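Local coordinates for protein dihydropteroate synthase (Mycobacterium smegmatis, PDB 6OMZ) that probably catalyses the condensation of para-aminobenzoate with 6-hydroxymethyl-7,8-dihydropterin diphosphate to give 7,8-dihydropteroate, a step of folate biosynthesis, at residues E138-W143 / P187-I192. The protein carries 1 engineered substitution. Numbering follows the deposited sequence.
Sequences EAKVPW and PERLVI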
loop_
_atom_site.group_PDB
_atom_site.type_symbol
_atom_site.label_atom_id
_atom_site.label_comp_id
_atom_site.label_asym_id
_atom_site.label_seq_id
_atom_site.Cartn_x
_atom_site.Cartn_y
_atom_site.Cartn_z
ATOM N N GLU A 138 19.208 3.554 -9.371
ATOM C CA GLU A 138 20.415 3.985 -8.673
ATOM C C GLU A 138 20.421 3.508 -7.224
ATOM O O GLU A 138 21.458 3.056 -6.715
ATOM C CB GLU A 138 20.525 5.514 -8.732
ATOM C CG GLU A 138 21.901 6.083 -8.368
ATOM C CD GLU A 138 22.207 6.059 -6.873
ATOM O OE1 GLU A 138 21.260 6.151 -6.054
ATOM O OE2 GLU A 138 23.405 5.942 -6.517
ATOM N N ALA A 139 19.276 3.605 -6.538
ATOM C CA ALA A 139 19.249 3.351 -5.099
ATOM C C ALA A 139 19.329 1.865 -4.765
ATOM O O ALA A 139 19.775 1.505 -3.667
ATOM C CB ALA A 139 17.990 3.964 -4.483
ATOM N N LYS A 140 18.897 1.000 -5.682
ATOM C CA LYS A 140 18.962 -0.452 -5.500
ATOM C C LYS A 140 18.194 -0.905 -4.255
ATOM O O LYS A 140 18.685 -1.689 -3.437
ATOM C CB LYS A 140 20.418 -0.925 -5.474
ATOM C CG LYS A 140 21.135 -0.704 -6.813
ATOM C CD LYS A 140 22.499 -1.369 -6.846
ATOM C CE LYS A 140 23.032 -1.435 -8.267
ATOM N NZ LYS A 140 22.229 -2.381 -9.109
ATOM N N VAL A 141 16.970 -0.404 -4.119
ATOM C CA VAL A 141 16.048 -0.795 -3.059
ATOM C C VAL A 141 14.776 -1.302 -3.722
ATOM O O VAL A 141 14.559 -1.075 -4.928
ATOM C CB VAL A 141 15.753 0.376 -2.084
ATOM C CG1 VAL A 141 17.030 0.812 -1.346
ATOM C CG2 VAL A 141 15.101 1.541 -2.835
ATOM N N PRO A 142 13.919 -2.017 -2.989
ATOM C CA PRO A 142 12.686 -2.521 -3.601
ATOM C C PRO A 142 11.758 -1.398 -4.046
ATOM O O PRO A 142 11.696 -0.322 -3.443
ATOM C CB PRO A 142 12.050 -3.367 -2.490
ATOM C CG PRO A 142 13.201 -3.796 -1.652
ATOM C CD PRO A 142 14.131 -2.600 -1.649
ATOM N N TRP A 143 11.022 -1.672 -5.122
ATOM C CA TRP A 143 10.068 -0.728 -5.694
ATOM C C TRP A 143 8.732 -1.444 -5.823
ATOM O O TRP A 143 8.647 -2.475 -6.502
ATOM C CB TRP A 143 10.564 -0.232 -7.057
ATOM C CG TRP A 143 9.797 0.914 -7.693
ATOM C CD1 TRP A 143 8.840 1.708 -7.112
ATOM C CD2 TRP A 143 9.940 1.381 -9.042
ATOM N NE1 TRP A 143 8.387 2.640 -8.020
ATOM C CE2 TRP A 143 9.045 2.462 -9.210
ATOM C CE3 TRP A 143 10.740 0.991 -10.125
ATOM C CZ2 TRP A 143 8.930 3.157 -10.416
ATOM C CZ3 TRP A 143 10.630 1.689 -11.324
ATOM C CH2 TRP A 143 9.727 2.762 -11.457
ATOM N N PRO A 187 15.280 -7.231 -11.424
ATOM C CA PRO A 187 13.945 -7.852 -11.325
ATOM C C PRO A 187 13.605 -8.317 -9.923
ATOM O O PRO A 187 12.442 -8.223 -9.507
ATOM C CB PRO A 187 14.037 -9.037 -12.300
ATOM C CG PRO A 187 15.172 -8.718 -13.205
ATOM C CD PRO A 187 16.142 -7.893 -12.419
ATOM N N GLU A 188 14.606 -8.787 -9.171
ATOM C CA GLU A 188 14.352 -9.275 -7.823
ATOM C C GLU A 188 13.853 -8.185 -6.878
ATOM O O GLU A 188 13.334 -8.514 -5.811
ATOM C CB GLU A 188 15.620 -9.910 -7.246
ATOM C CG GLU A 188 16.118 -11.153 -7.990
ATOM C CD GLU A 188 16.915 -10.836 -9.248
ATOM O OE1 GLU A 188 17.175 -9.644 -9.528
ATOM O OE2 GLU A 188 17.289 -11.794 -9.958
ATOM N N ARG A 189 13.979 -6.909 -7.238
ATOM C CA ARG A 189 13.607 -5.828 -6.330
ATOM C C ARG A 189 12.210 -5.272 -6.586
ATOM O O ARG A 189 11.809 -4.303 -5.942
ATOM C CB ARG A 189 14.655 -4.713 -6.403
ATOM C CG ARG A 189 16.029 -5.202 -5.951
ATOM C CD ARG A 189 16.941 -4.076 -5.503
ATOM N NE ARG A 189 18.143 -4.599 -4.853
ATOM C CZ ARG A 189 19.339 -4.680 -5.426
ATOM N NH1 ARG A 189 19.518 -4.257 -6.672
ATOM N NH2 ARG A 189 20.367 -5.172 -4.747
ATOM N N LEU A 190 11.439 -5.879 -7.472
ATOM C CA LEU A 190 10.114 -5.367 -7.782
ATOM C C LEU A 190 9.039 -6.091 -6.984
ATOM O O LEU A 190 9.135 -7.294 -6.732
ATOM C CB LEU A 190 9.844 -5.491 -9.277
ATOM C CG LEU A 190 10.839 -4.596 -10.009
ATOM C CD1 LEU A 190 10.990 -5.012 -11.453
ATOM C CD2 LEU A 190 10.408 -3.127 -9.875
ATOM N N VAL A 191 8.030 -5.330 -6.569
ATOM C CA VAL A 191 6.800 -5.820 -5.964
ATOM C C VAL A 191 5.658 -5.238 -6.789
ATOM O O VAL A 191 5.769 -4.127 -7.316
ATOM C CB VAL A 191 6.706 -5.386 -4.478
ATOM C CG1 VAL A 191 5.389 -5.843 -3.836
ATOM C CG2 VAL A 191 7.929 -5.897 -3.682
ATOM N N ILE A 192 4.567 -6.000 -6.937
ATOM C CA ILE A 192 3.399 -5.491 -7.651
ATOM C C ILE A 192 2.183 -5.524 -6.733
ATOM O O ILE A 192 2.126 -6.284 -5.764
ATOM C CB ILE A 192 3.121 -6.269 -8.953
ATOM C CG1 ILE A 192 3.005 -7.769 -8.670
ATOM C CG2 ILE A 192 4.212 -5.949 -9.994
ATOM C CD1 ILE A 192 2.699 -8.622 -9.913
HETATM O O HOH W 1 21.903 -4.669 -8.123
#
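One face of the R189 guanidinium carries the carbonyl oxygen of K140, which stands 3.3 Å above its plane and toward the rim; at the edge, in plane, lies a water. That water accepts from R189 NH1 (2.8 Å) and, at a doubtfully short distance, from K140 NZ, between two like charges whose nitrogens are 4.1 Å apart. The extended run of R189 from CG to NE brings the guanidinium to K140, whose CB touches NH1 at 3.7 Å. A long arginine suits this partly exposed margin, its methylenes lying along the 140-142 backbone. K140, just after helix 132-139, turns the chain with a positive phi (59°). P142 CA makes a C-H...O contact with R189 O, which also accepts from W143 N at 2.9 Å, nearly in line with the C=O. V191 N returns a bond to W143 O (2.9 Å), completing the parallel bridge of W143 with L190. On the sheet face carrying both, L190 CD2 meets W143 CB at 4.0 Å. Both are buried: the broad indole spans helices 132-139 and 165-182, and the branched leucine packs beside it against V177 and A180. Strands 143-146 and 190-193 thus pair as TIM-barrel neighbours, while a P142-V120 backbone hydrogen bond ties on strand 119-122, across 143-146.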